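Local coordinates for protein MlnD (Bacillus methylotrophicus, PDB 5IL5) that forms the dehydratase domain of a trans-AT polyketide synthase linked to macrolactin and probably removes water from beta-hydroxyacyl chains tethered to a carrier protein, at residues F170-L174 with Q223-Y227; L32-I36 with E76-A81; Q64-F69 with P101-S105; N149-L154 with L272-I278. All blocks are in the same frame, centred on the assembly; numbering follows the deposited sequence.

In the fold
The domain is a double hotdog. Interactions 2 and 3 belong to its N-terminal half and interaction 1 to its C-terminal half, while interaction 4 ties the segment 149-154 that leads from one half to the other onto a C-terminal hairpin. Interaction 2 is also tied to the C-terminal half, E76 accepting from I212 N and I213 N. Interactions 2 and 3 touch: M77 CE lies 3.4 Å from F69 CE2, and Y35 CE1 packs on F69 CZ. The others stay apart; interactions 3 and 4, on opposite sides of the chain's centre, have centres about 34 Å apart, and interactions 1 and 4 approach to about 10 Å between nearest atoms. In this family the active site lies between the two hotdogs.

Interaction 1: F170-L174 with Q223-Y227; sequences FYQRL and QAVIY
Helix-on-helix packing joins F170-L174 to Q223-Y227 in the C-terminal hotdog: two tyrosine-hydroxyl hydrogen bonds, one to an amide and one from a guanidinium, frame an apolar middle made by F170, L174, I226 and Y227. The short helical segments cross at 66° with their axes 10.5 Å apart, and most of the touching residues are buried. At one end, Y171 OH donates to Q223 OE1 at 2.6 Å. The Q223 amide stands almost perpendicular to the Y171 ring, and its oxygen sits at the ring's edge. The same Y171 hydroxyl also bonds to A188 N, and Q223 NE2 is taken up by Y179 OH and L185 O, so the buried amide is satisfied at both its ends.

Helix 215-229 is the long helix of this hotdog, the one its antiparallel sheet wraps; helix 167-176 lies across it beside strand 188-194, with F170 and Y227 both resting on C191. The rings of F170 and Y227 are tilted only 27° from each other but slid so far apart that they barely overlap, leaving F170 CE1 near Y227 CD1. Y227 gets there because its CG stands anti to the backbone N, which throws the ring toward helix 167-176. L174 sends its two methyls to different partners: CD1 lies 3.8 Å from Q223 CG, and CD2 lies 3.6 Å from I226 CG2. At the other end, the R173 chain extends from CG to NE and brings NH1 within 3.2 Å of Y227 OH. That hydroxyl lies in the guanidinium plane, and the guanidinium and the phenol ring are nearly coplanar.

Interaction 2: L32-I36 with E76-A81; sequences LHPYI and EMARAA
H33 and E76 meet through a histidine-carboxylate hydrogen bond, H33 NE2 donating to E76 OE2 at 2.9 Å. Here the turn that leads into strand 36-39 is pressed onto helix 74-86, the long helix of the N-terminal hotdog. H33 reaches the helix with CG opposite its backbone N (chi1 179°), and its ring is covered on both faces and bonded through both nitrogens. A80 CB sits over one face, 3.5 Å from H33 CD2, in a CH-pi contact, while P34 CD covers the opposite face. The far nitrogen, ND1, accepts from Y35 N at 3.0 Å, a bond inside the type I turn from H33 to I36 that fixes the ring's rotation.

E76 also starts anti to its own N but folds at chi2 (63°), which swings the carboxylate forward along the helix, toward R79, while E76 CG comes obliquely to the Y35 ring, 3.9 Å from Y35 CE2. OE2 meets H33 on its anti lone pair. R79, one helical turn on, is bent at both chi2 and chi3 and curls round to form a salt bridge with E76; R79 NE reaches OE1 at 2.9 Å from above the carboxylate plane. Beyond the polar part, I36 runs out straight to set CD1 3.7 Å from A80 CB, and Y35 CB lies 4.0 Å from M77 CG.

I212 N and I213 N of the C-terminal half add two more donors to E76. So many donors would favour an ionised carboxylate, and an ND1 that accepts while NE2 donates is consistent with a neutral H33 protonated at NE2.

Interaction 3: Q64-F69 with P101-S105; sequences QDREMF and PMLQS
M68 and L103 pair across a short, weakly bonded antiparallel ribbon, strands 68-69 and 102-103, in the N-terminal hotdog region. They form a non-hydrogen-bonded pair, and the backbone bonds fall on either side of it: Q104 N gives to E67 O at 3.2 Å, and F69 N gives to M102 O at 3.2 Å. Both are fairly straight. Between them, M68 CA also approaches M102 O in a CA-H...O contact. M102 is at the centre of an inverse gamma turn, which bends the chain as it leaves P101.

The apolar contacts divide between the ribbon's two faces. On the face with M68 and L103, the M68 chain is bent at its last torsion and brings its sulfur against P101 CB, while M68 CG lies 4.1 Å from L103 CD2. I59 and T61 of strand 59-61 also pack on M68.

On the other face, F69 and M102 leave their strands side by side and point the same way, F69 CB 3.9 Å from M102 CB. M102 is fully extended beyond CG, which carries its sulfur to the F69 ring in a Met-aromatic contact, oblique to the ring and 4.1 Å from F69 CD2. Both side chains then rest on M77 of helix 74-86, so this face joins the ribbon to the hotdog helix.

Polar groups gather at the outer end. The side-chain amide of Q64 meets the L103 methyl CD2 from across, its OE1 3.5 Å away, and S105 OG lies over one face of the R66 guanidinium, 3.6 Å from R66 CZ.

Interaction 4: N149-L154 with L272-I278; sequences NGNIHL and LDNAGGI
I152 and L154 lie against L272 in quite different ways, where the segment leading from the N-terminal to the C-terminal hotdog runs along a beta hairpin. The hairpin joins strands 266-272 and 278-286 through a type I turn from D273 to G276 with a G1 bulge at G276. I152 crosses L272 at about a right angle, its CG1 3.8 Å from L272 CD2. L154 instead slides past L272 in the opposite direction, with L154 CD2 3.6 Å from L272 CD1, and lays its CG beside the bare CA of G276. I278, with CG1 beside its backbone N, turns its CD1 onto the backbone of G150, 3.6 Å from G150 CA.

Hydrogen bonds run along the same line: I278 N gives to G150 O, I152 N gives to G276 O, and N151 bridges to G277 between them. N149 adds one from its side chain; chi1 of 53° tucks the amide between its own N and carbonyl carbon, and ND2 reaches I278 O at 2.9 Å. Within the hairpin, D273 OD1 takes A275 N, an Asx turn, and G277 N from opposite faces of its carboxylate, with A275 N at 2.8 Å.

Interaction 1: F170-L174 with Q223-Y227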
loop_
_atom_site.group_PDB
_atom_site.type_symbol
_atom_site.label_atom_id
_atom_site.label_comp_id
_atom_site.label_asym_id
_atom_site.label_seq_id
_atom_site.Cartn_x
_atom_site.Cartn_y
_atom_site.Cartn_z
ATOM N N PHE A 170 8.751 37.918 19.381
ATOM C CA PHE A 170 8.086 36.711 19.854
ATOM C C PHE A 170 9.009 35.497 19.771
ATOM O O PHE A 170 9.120 34.720 20.728
ATOM C CB PHE A 170 6.805 36.476 19.053
ATOM C CG PHE A 170 6.130 35.189 19.386
ATOM C CD1 PHE A 170 5.437 35.052 20.572
ATOM C CD2 PHE A 170 6.203 34.111 18.528
ATOM C CE1 PHE A 170 4.822 33.862 20.894
ATOM C CE2 PHE A 170 5.588 32.915 18.842
ATOM C CZ PHE A 170 4.897 32.789 20.027
ATOM N N TYR A 171 9.679 35.308 18.628
ATOM C CA TYR A 171 10.509 34.121 18.453
ATOM C C TYR A 171 11.848 34.245 19.160
ATOM O O TYR A 171 12.406 33.230 19.592
ATOM C CB TYR A 171 10.718 33.829 16.968
ATOM C CG TYR A 171 9.483 33.247 16.331
ATOM C CD1 TYR A 171 9.118 31.932 16.571
ATOM C CD2 TYR A 171 8.670 34.014 15.511
ATOM C CE1 TYR A 171 7.989 31.396 16.009
ATOM C CE2 TYR A 171 7.536 33.483 14.944
ATOM C CZ TYR A 171 7.200 32.173 15.193
ATOM O OH TYR A 171 6.071 31.637 14.625
ATOM N N GLN A 172 12.379 35.464 19.289
ATOM C CA GLN A 172 13.549 35.660 20.138
ATOM C C GLN A 172 13.285 35.164 21.554
ATOM O O GLN A 172 14.187 34.622 22.201
ATOM C CB GLN A 172 13.948 37.140 20.154
ATOM C CG GLN A 172 14.681 37.610 18.899
ATOM C CD GLN A 172 14.589 39.111 18.677
ATOM O OE1 GLN A 172 14.793 39.590 17.560
ATOM N NE2 GLN A 172 14.303 39.865 19.738
ATOM N N ARG A 173 12.057 35.325 22.047
ATOM C CA ARG A 173 11.733 34.887 23.400
ATOM C C ARG A 173 11.619 33.371 23.480
ATOM O O ARG A 173 12.092 32.759 24.444
ATOM C CB ARG A 173 10.441 35.558 23.859
ATOM C CG ARG A 173 10.630 37.030 24.123
ATOM C CD ARG A 173 9.343 37.808 24.024
ATOM N NE ARG A 173 9.629 39.236 24.035
ATOM C CZ ARG A 173 8.765 40.173 24.400
ATOM N NH1 ARG A 173 7.548 39.836 24.802
ATOM N NH2 ARG A 173 9.129 41.450 24.384
ATOM N N LEU A 174 10.979 32.747 22.492
ATOM C CA LEU A 174 10.951 31.289 22.447
ATOM C C LEU A 174 12.364 30.730 22.374
ATOM O O LEU A 174 12.661 29.688 22.970
ATOM C CB LEU A 174 10.112 30.817 21.259
ATOM C CG LEU A 174 8.604 31.064 21.353
ATOM C CD1 LEU A 174 7.938 30.513 20.117
ATOM C CD2 LEU A 174 7.998 30.426 22.596
ATOM N N GLN A 223 3.876 26.553 19.706
ATOM C CA GLN A 223 4.599 27.762 20.089
ATOM C C GLN A 223 3.832 28.558 21.141
ATOM O O GLN A 223 4.423 29.052 22.107
ATOM C CB GLN A 223 4.875 28.615 18.848
ATOM C CG GLN A 223 6.018 28.097 17.986
ATOM C CD GLN A 223 6.039 28.697 16.593
ATOM O OE1 GLN A 223 5.473 29.755 16.357
ATOM N NE2 GLN A 223 6.689 28.014 15.662
ATOM N N ALA A 224 2.515 28.700 20.965
ATOM C CA ALA A 224 1.696 29.396 21.954
ATOM C C ALA A 224 1.849 28.773 23.337
ATOM O O ALA A 224 1.962 29.486 24.341
ATOM C CB ALA A 224 0.230 29.379 21.521
ATOM N N VAL A 225 1.851 27.442 23.407
ATOM C CA VAL A 225 1.994 26.752 24.683
ATOM C C VAL A 225 3.362 27.024 25.293
ATOM O O VAL A 225 3.480 27.286 26.498
ATOM C CB VAL A 225 1.744 25.246 24.491
ATOM C CG1 VAL A 225 1.914 24.493 25.800
ATOM C CG2 VAL A 225 0.351 25.023 23.916
ATOM N N ILE A 226 4.420 26.963 24.483
ATOM C CA ILE A 226 5.760 27.208 25.005
ATOM C C ILE A 226 5.856 28.616 25.567
ATOM O O ILE A 226 6.588 28.873 26.531
ATOM C CB ILE A 226 6.807 27.007 23.897
ATOM C CG1 ILE A 226 6.785 25.599 23.324
ATOM C CG2 ILE A 226 8.207 27.304 24.421
ATOM C CD1 ILE A 226 7.452 25.559 21.987
ATOM N N TYR A 227 5.119 29.551 24.969
ATOM C CA TYR A 227 5.174 30.936 25.413
ATOM C C TYR A 227 4.519 31.098 26.779
ATOM O O TYR A 227 5.056 31.776 27.662
ATOM C CB TYR A 227 4.512 31.835 24.369
ATOM C CG TYR A 227 4.794 33.292 24.597
ATOM C CD1 TYR A 227 5.907 33.898 24.031
ATOM C CD2 TYR A 227 3.964 34.060 25.398
ATOM C CE1 TYR A 227 6.179 35.228 24.248
ATOM C CE2 TYR A 227 4.228 35.390 25.620
ATOM C CZ TYR A 227 5.335 35.970 25.046
ATOM O OH TYR A 227 5.596 37.300 25.269
#

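Interaction 2: L32-I36 with E76-A81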
loop_
_atom_site.group_PDB
_atom_site.type_symbol
_atom_site.label_atom_id
_atom_site.label_comp_id
_atom_site.label_asym_id
_atom_site.label_seq_id
_atom_site.Cartn_x
_atom_site.Cartn_y
_atom_site.Cartn_z
ATOM N N LEU A 32 1.169 9.037 -1.129
ATOM C CA LEU A 32 -0.171 9.141 -0.575
ATOM C C LEU A 32 -0.409 10.476 0.127
ATOM O O LEU A 32 -1.566 10.880 0.291
ATOM C CB LEU A 32 -0.420 7.993 0.399
ATOM C CG LEU A 32 -0.416 6.594 -0.213
ATOM C CD1 LEU A 32 -0.305 5.538 0.871
ATOM C CD2 LEU A 32 -1.685 6.400 -1.017
ATOM N N HIS A 33 0.646 11.171 0.535
ATOM C CA HIS A 33 0.510 12.376 1.341
ATOM C C HIS A 33 1.896 13.005 1.478
ATOM O O HIS A 33 2.901 12.303 1.351
ATOM C CB HIS A 33 -0.096 12.036 2.714
ATOM C CG HIS A 33 -0.277 13.192 3.650
ATOM N ND1 HIS A 33 0.731 13.691 4.446
ATOM C CD2 HIS A 33 -1.384 13.906 3.954
ATOM C CE1 HIS A 33 0.253 14.674 5.190
ATOM N NE2 HIS A 33 -1.028 14.826 4.907
ATOM N N PRO A 34 1.978 14.321 1.711
ATOM C CA PRO A 34 3.306 14.946 1.845
ATOM C C PRO A 34 4.225 14.254 2.847
ATOM O O PRO A 34 5.453 14.333 2.702
ATOM C CB PRO A 34 2.978 16.382 2.289
ATOM C CG PRO A 34 1.501 16.575 2.062
ATOM C CD PRO A 34 0.948 15.334 1.429
ATOM N N TYR A 35 3.674 13.594 3.866
ATOM C CA TYR A 35 4.466 12.863 4.842
ATOM C C TYR A 35 4.336 11.352 4.717
ATOM O O TYR A 35 5.023 10.633 5.447
ATOM C CB TYR A 35 4.084 13.271 6.273
ATOM C CG TYR A 35 3.933 14.756 6.525
ATOM C CD1 TYR A 35 4.844 15.673 6.017
ATOM C CD2 TYR A 35 2.904 15.235 7.323
ATOM C CE1 TYR A 35 4.709 17.025 6.268
ATOM C CE2 TYR A 35 2.767 16.580 7.580
ATOM C CZ TYR A 35 3.673 17.470 7.053
ATOM O OH TYR A 35 3.535 18.811 7.312
ATOM N N ILE A 36 3.481 10.848 3.830
ATOM C CA ILE A 36 3.263 9.411 3.664
ATOM C C ILE A 36 3.547 9.053 2.210
ATOM O O ILE A 36 2.883 9.562 1.300
ATOM C CB ILE A 36 1.838 8.990 4.073
ATOM C CG1 ILE A 36 1.533 9.434 5.515
ATOM C CG2 ILE A 36 1.644 7.488 3.913
ATOM C CD1 ILE A 36 0.063 9.315 5.899
ATOM N N GLU A 76 -1.071 15.102 11.974
ATOM C CA GLU A 76 -1.428 15.024 10.559
ATOM C C GLU A 76 -1.078 13.657 9.974
ATOM O O GLU A 76 -1.852 13.096 9.191
ATOM C CB GLU A 76 -0.741 16.152 9.787
ATOM C CG GLU A 76 -0.995 16.154 8.282
ATOM C CD GLU A 76 -2.448 16.369 7.926
ATOM O OE1 GLU A 76 -3.216 16.837 8.792
ATOM O OE2 GLU A 76 -2.809 16.088 6.763
ATOM N N MET A 77 0.079 13.102 10.343
ATOM C CA MET A 77 0.425 11.758 9.884
ATOM C C MET A 77 -0.646 10.754 10.291
ATOM O O MET A 77 -1.095 9.935 9.480
ATOM C CB MET A 77 1.778 11.322 10.454
ATOM C CG MET A 77 2.979 12.085 9.946
ATOM S SD MET A 77 4.480 11.725 10.882
ATOM C CE MET A 77 5.568 12.926 10.153
ATOM N N ALA A 78 -1.068 10.802 11.551
ATOM C CA ALA A 78 -2.093 9.877 12.016
ATOM C C ALA A 78 -3.428 10.150 11.335
ATOM O O ALA A 78 -4.126 9.216 10.921
ATOM C CB ALA A 78 -2.223 9.976 13.533
ATOM N N ARG A 79 -3.802 11.425 11.217
ATOM C CA ARG A 79 -5.073 11.760 10.591
ATOM C C ARG A 79 -5.106 11.289 9.149
ATOM O O ARG A 79 -6.116 10.742 8.693
ATOM C CB ARG A 79 -5.312 13.265 10.659
ATOM C CG ARG A 79 -6.613 13.711 10.007
ATOM C CD ARG A 79 -6.489 15.068 9.369
ATOM N NE ARG A 79 -5.506 15.107 8.294
ATOM C CZ ARG A 79 -5.692 14.580 7.086
ATOM N NH1 ARG A 79 -6.827 13.962 6.786
ATOM N NH2 ARG A 79 -4.743 14.675 6.169
ATOM N N ALA A 80 -4.019 11.506 8.410
ATOM C CA ALA A 80 -3.983 11.072 7.020
ATOM C C ALA A 80 -3.982 9.551 6.927
ATOM O O ALA A 80 -4.711 8.972 6.113
ATOM C CB ALA A 80 -2.767 11.674 6.316
ATOM N N ALA A 81 -3.174 8.884 7.750
ATOM C CA ALA A 81 -3.139 7.428 7.713
ATOM C C ALA A 81 -4.482 6.847 8.127
ATOM O O ALA A 81 -5.006 5.935 7.480
ATOM C CB ALA A 81 -2.034 6.900 8.627
#

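Interaction 3: Q64-F69 with P101-S105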
loop_
_atom_site.group_PDB
_atom_site.type_symbol
_atom_site.label_atom_id
_atom_site.label_comp_id
_atom_site.label_asym_id
_atom_site.label_seq_id
_atom_site.Cartn_x
_atom_site.Cartn_y
_atom_site.Cartn_z
ATOM N N GLN A 64 18.650 18.996 22.751
ATOM C CA GLN A 64 19.108 18.147 21.661
ATOM C C GLN A 64 20.144 18.876 20.819
ATOM O O GLN A 64 19.944 20.039 20.453
ATOM C CB GLN A 64 17.919 17.735 20.784
ATOM C CG GLN A 64 16.918 16.820 21.484
ATOM C CD GLN A 64 17.510 15.465 21.829
ATOM O OE1 GLN A 64 18.369 14.941 21.104
ATOM N NE2 GLN A 64 17.058 14.889 22.943
ATOM N N ASP A 65 21.244 18.182 20.509
ATOM C CA ASP A 65 22.208 18.690 19.537
ATOM C C ASP A 65 21.623 18.688 18.132
ATOM O O ASP A 65 21.906 19.588 17.333
ATOM C CB ASP A 65 23.489 17.858 19.583
ATOM C CG ASP A 65 24.421 18.279 20.697
ATOM O OD1 ASP A 65 24.364 19.455 21.114
ATOM O OD2 ASP A 65 25.214 17.435 21.157
ATOM N N ARG A 66 20.813 17.685 17.810
ATOM C CA ARG A 66 20.345 17.468 16.450
ATOM C C ARG A 66 19.014 18.182 16.209
ATOM O O ARG A 66 18.227 18.404 17.133
ATOM C CB ARG A 66 20.187 15.970 16.208
ATOM C CG ARG A 66 21.462 15.182 16.489
ATOM C CD ARG A 66 21.412 13.785 15.911
ATOM N NE ARG A 66 22.684 13.075 16.055
ATOM C CZ ARG A 66 23.671 13.056 15.164
ATOM N NH1 ARG A 66 23.575 13.716 14.019
ATOM N NH2 ARG A 66 24.771 12.362 15.428
ATOM N N GLU A 67 18.769 18.530 14.947
ATOM C CA GLU A 67 17.476 19.049 14.515
ATOM C C GLU A 67 16.389 17.982 14.674
ATOM O O GLU A 67 16.667 16.785 14.761
ATOM C CB GLU A 67 17.566 19.519 13.061
ATOM C CG GLU A 67 18.259 20.870 12.890
ATOM C CD GLU A 67 18.567 21.203 11.443
ATOM O OE1 GLU A 67 17.872 20.680 10.542
ATOM O OE2 GLU A 67 19.514 21.986 11.211
ATOM N N MET A 68 15.132 18.431 14.715
ATOM C CA MET A 68 13.999 17.533 14.897
ATOM C C MET A 68 12.845 17.919 13.985
ATOM O O MET A 68 12.607 19.097 13.718
ATOM C CB MET A 68 13.443 17.549 16.319
ATOM C CG MET A 68 14.350 17.010 17.377
ATOM S SD MET A 68 13.605 17.302 18.982
ATOM C CE MET A 68 13.944 19.037 19.179
ATOM N N PHE A 69 12.109 16.908 13.543
ATOM C CA PHE A 69 10.838 17.156 12.894
ATOM C C PHE A 69 9.826 17.596 13.948
ATOM O O PHE A 69 9.757 16.994 15.024
ATOM C CB PHE A 69 10.332 15.900 12.187
ATOM C CG PHE A 69 9.132 16.138 11.322
ATOM C CD1 PHE A 69 9.268 16.691 10.063
ATOM C CD2 PHE A 69 7.865 15.816 11.771
ATOM C CE1 PHE A 69 8.164 16.919 9.270
ATOM C CE2 PHE A 69 6.756 16.040 10.977
ATOM C CZ PHE A 69 6.907 16.593 9.726
ATOM N N PRO A 101 11.545 12.258 20.294
ATOM C CA PRO A 101 11.610 13.180 19.159
ATOM C C PRO A 101 12.127 12.501 17.902
ATOM O O PRO A 101 12.914 11.552 17.948
ATOM C CB PRO A 101 12.589 14.256 19.637
ATOM C CG PRO A 101 13.472 13.543 20.589
ATOM C CD PRO A 101 12.601 12.534 21.283
ATOM N N MET A 102 11.668 13.011 16.759
ATOM C CA MET A 102 12.122 12.523 15.460
ATOM C C MET A 102 13.438 13.215 15.127
ATOM O O MET A 102 13.494 14.210 14.401
ATOM C CB MET A 102 11.072 12.776 14.388
ATOM C CG MET A 102 9.797 11.965 14.565
ATOM S SD MET A 102 8.688 12.088 13.149
ATOM C CE MET A 102 7.477 10.826 13.559
ATOM N N LEU A 103 14.519 12.681 15.688
ATOM C CA LEU A 103 15.840 13.177 15.333
ATOM C C LEU A 103 16.067 12.988 13.842
ATOM O O LEU A 103 15.771 11.930 13.277
ATOM C CB LEU A 103 16.925 12.436 16.115
ATOM C CG LEU A 103 16.791 12.398 17.634
ATOM C CD1 LEU A 103 17.915 11.565 18.228
ATOM C CD2 LEU A 103 16.787 13.805 18.193
ATOM N N GLN A 104 16.589 14.023 13.201
ATOM C CA GLN A 104 16.942 13.960 11.792
ATOM C C GLN A 104 18.458 14.023 11.685
ATOM O O GLN A 104 19.083 15.014 12.084
ATOM C CB GLN A 104 16.268 15.065 10.979
ATOM C CG GLN A 104 16.534 14.933 9.469
ATOM C CD GLN A 104 15.725 13.819 8.782
ATOM O OE1 GLN A 104 16.290 12.855 8.233
ATOM N NE2 GLN A 104 14.403 13.978 8.767
ATOM N N SER A 105 19.037 12.961 11.143
ATOM C CA SER A 105 20.478 12.763 11.154
ATOM C C SER A 105 20.917 12.386 9.746
ATOM O O SER A 105 20.302 12.818 8.768
ATOM C CB SER A 105 20.863 11.673 12.167
ATOM O OG SER A 105 22.266 11.528 12.247
#

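Interaction 4: N149-L154 with L272-I278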
loop_
_atom_site.group_PDB
_atom_site.type_symbol
_atom_site.label_atom_id
_atom_site.label_comp_id
_atom_site.label_asym_id
_atom_site.label_seq_id
_atom_site.Cartn_x
_atom_site.Cartn_y
_atom_site.Cartn_z
ATOM N N ASN A 149 -18.683 23.563 16.633
ATOM C CA ASN A 149 -17.531 24.250 17.177
ATOM C C ASN A 149 -17.989 25.414 18.047
ATOM O O ASN A 149 -19.127 25.885 17.962
ATOM C CB ASN A 149 -16.612 24.718 16.048
ATOM C CG ASN A 149 -17.334 25.535 14.999
ATOM O OD1 ASN A 149 -18.508 25.299 14.711
ATOM N ND2 ASN A 149 -16.609 26.450 14.365
ATOM N N GLY A 150 -17.076 25.879 18.886
ATOM C CA GLY A 150 -17.338 26.949 19.814
ATOM C C GLY A 150 -16.868 28.282 19.279
ATOM O O GLY A 150 -16.631 28.457 18.079
ATOM N N ASN A 151 -16.724 29.237 20.185
ATOM C CA ASN A 151 -16.291 30.567 19.797
ATOM C C ASN A 151 -15.476 31.159 20.927
ATOM O O ASN A 151 -15.889 31.114 22.090
ATOM C CB ASN A 151 -17.484 31.485 19.502
ATOM C CG ASN A 151 -17.870 31.502 18.040
ATOM O OD1 ASN A 151 -18.733 30.737 17.595
ATOM N ND2 ASN A 151 -17.241 32.392 17.280
ATOM N N ILE A 152 -14.327 31.717 20.572
ATOM C CA ILE A 152 -13.529 32.512 21.487
ATOM C C ILE A 152 -13.837 33.961 21.181
ATOM O O ILE A 152 -13.728 34.399 20.029
ATOM C CB ILE A 152 -12.025 32.223 21.342
ATOM C CG1 ILE A 152 -11.755 30.726 21.518
ATOM C CG2 ILE A 152 -11.228 33.084 22.323
ATOM C CD1 ILE A 152 -12.041 30.215 22.919
ATOM N N HIS A 153 -14.232 34.701 22.202
ATOM C CA HIS A 153 -14.502 36.117 22.034
ATOM C C HIS A 153 -13.147 36.808 21.961
ATOM O O HIS A 153 -12.409 36.856 22.951
ATOM C CB HIS A 153 -15.368 36.609 23.190
ATOM C CG HIS A 153 -16.195 37.813 22.867
ATOM N ND1 HIS A 153 -16.418 38.833 23.768
ATOM C CD2 HIS A 153 -16.857 38.160 21.737
ATOM C CE1 HIS A 153 -17.185 39.752 23.209
ATOM N NE2 HIS A 153 -17.460 39.371 21.975
ATOM N N LEU A 154 -12.810 37.332 20.783
ATOM C CA LEU A 154 -11.475 37.858 20.547
ATOM C C LEU A 154 -11.308 39.297 21.001
ATOM O O LEU A 154 -10.169 39.741 21.178
ATOM C CB LEU A 154 -11.115 37.788 19.059
ATOM C CG LEU A 154 -11.080 36.424 18.366
ATOM C CD1 LEU A 154 -10.681 36.576 16.911
ATOM C CD2 LEU A 154 -10.131 35.474 19.076
ATOM N N LEU A 272 -8.421 29.355 15.319
ATOM C CA LEU A 272 -9.621 30.157 15.132
ATOM C C LEU A 272 -9.635 30.802 13.754
ATOM O O LEU A 272 -8.584 31.098 13.184
ATOM C CB LEU A 272 -9.701 31.250 16.196
ATOM C CG LEU A 272 -9.333 30.814 17.612
ATOM C CD1 LEU A 272 -9.289 32.011 18.508
ATOM C CD2 LEU A 272 -10.347 29.811 18.127
ATOM N N ASP A 273 -10.835 31.044 13.231
ATOM C CA ASP A 273 -10.977 31.776 11.978
ATOM C C ASP A 273 -10.850 33.279 12.249
ATOM O O ASP A 273 -10.521 33.715 13.356
ATOM C CB ASP A 273 -12.302 31.429 11.299
ATOM C CG ASP A 273 -13.505 31.774 12.146
ATOM O OD1 ASP A 273 -13.402 32.666 13.008
ATOM O OD2 ASP A 273 -14.565 31.157 11.936
ATOM N N ASN A 274 -11.119 34.095 11.227
ATOM C CA ASN A 274 -10.945 35.535 11.367
ATOM C C ASN A 274 -11.863 36.141 12.424
ATOM O O ASN A 274 -11.630 37.282 12.844
ATOM C CB ASN A 274 -11.174 36.226 10.019
ATOM C CG ASN A 274 -12.499 35.849 9.384
ATOM O OD1 ASN A 274 -13.409 35.377 10.054
ATOM N ND2 ASN A 274 -12.620 36.090 8.088
ATOM N N ALA A 275 -12.892 35.414 12.870
ATOM C CA ALA A 275 -13.845 35.948 13.836
ATOM C C ALA A 275 -13.886 35.141 15.131
ATOM O O ALA A 275 -14.855 35.255 15.891
ATOM C CB ALA A 275 -15.242 36.025 13.221
ATOM N N GLY A 276 -12.868 34.326 15.410
ATOM C CA GLY A 276 -12.891 33.516 16.610
ATOM C C GLY A 276 -13.478 32.125 16.483
ATOM O O GLY A 276 -13.409 31.362 17.454
ATOM N N GLY A 277 -14.097 31.785 15.356
ATOM C CA GLY A 277 -14.757 30.492 15.245
ATOM C C GLY A 277 -13.727 29.372 15.342
ATOM O O GLY A 277 -12.726 29.364 14.615
ATOM N N ILE A 278 -13.969 28.418 16.236
ATOM C CA ILE A 278 -12.975 27.387 16.515
ATOM C C ILE A 278 -12.904 26.403 15.353
ATOM O O ILE A 278 -13.896 25.753 15.003
ATOM C CB ILE A 278 -13.282 26.668 17.835
ATOM C CG1 ILE A 278 -13.212 27.662 19.003
ATOM C CG2 ILE A 278 -12.294 25.523 18.053
ATOM C CD1 ILE A 278 -13.749 27.134 20.335
#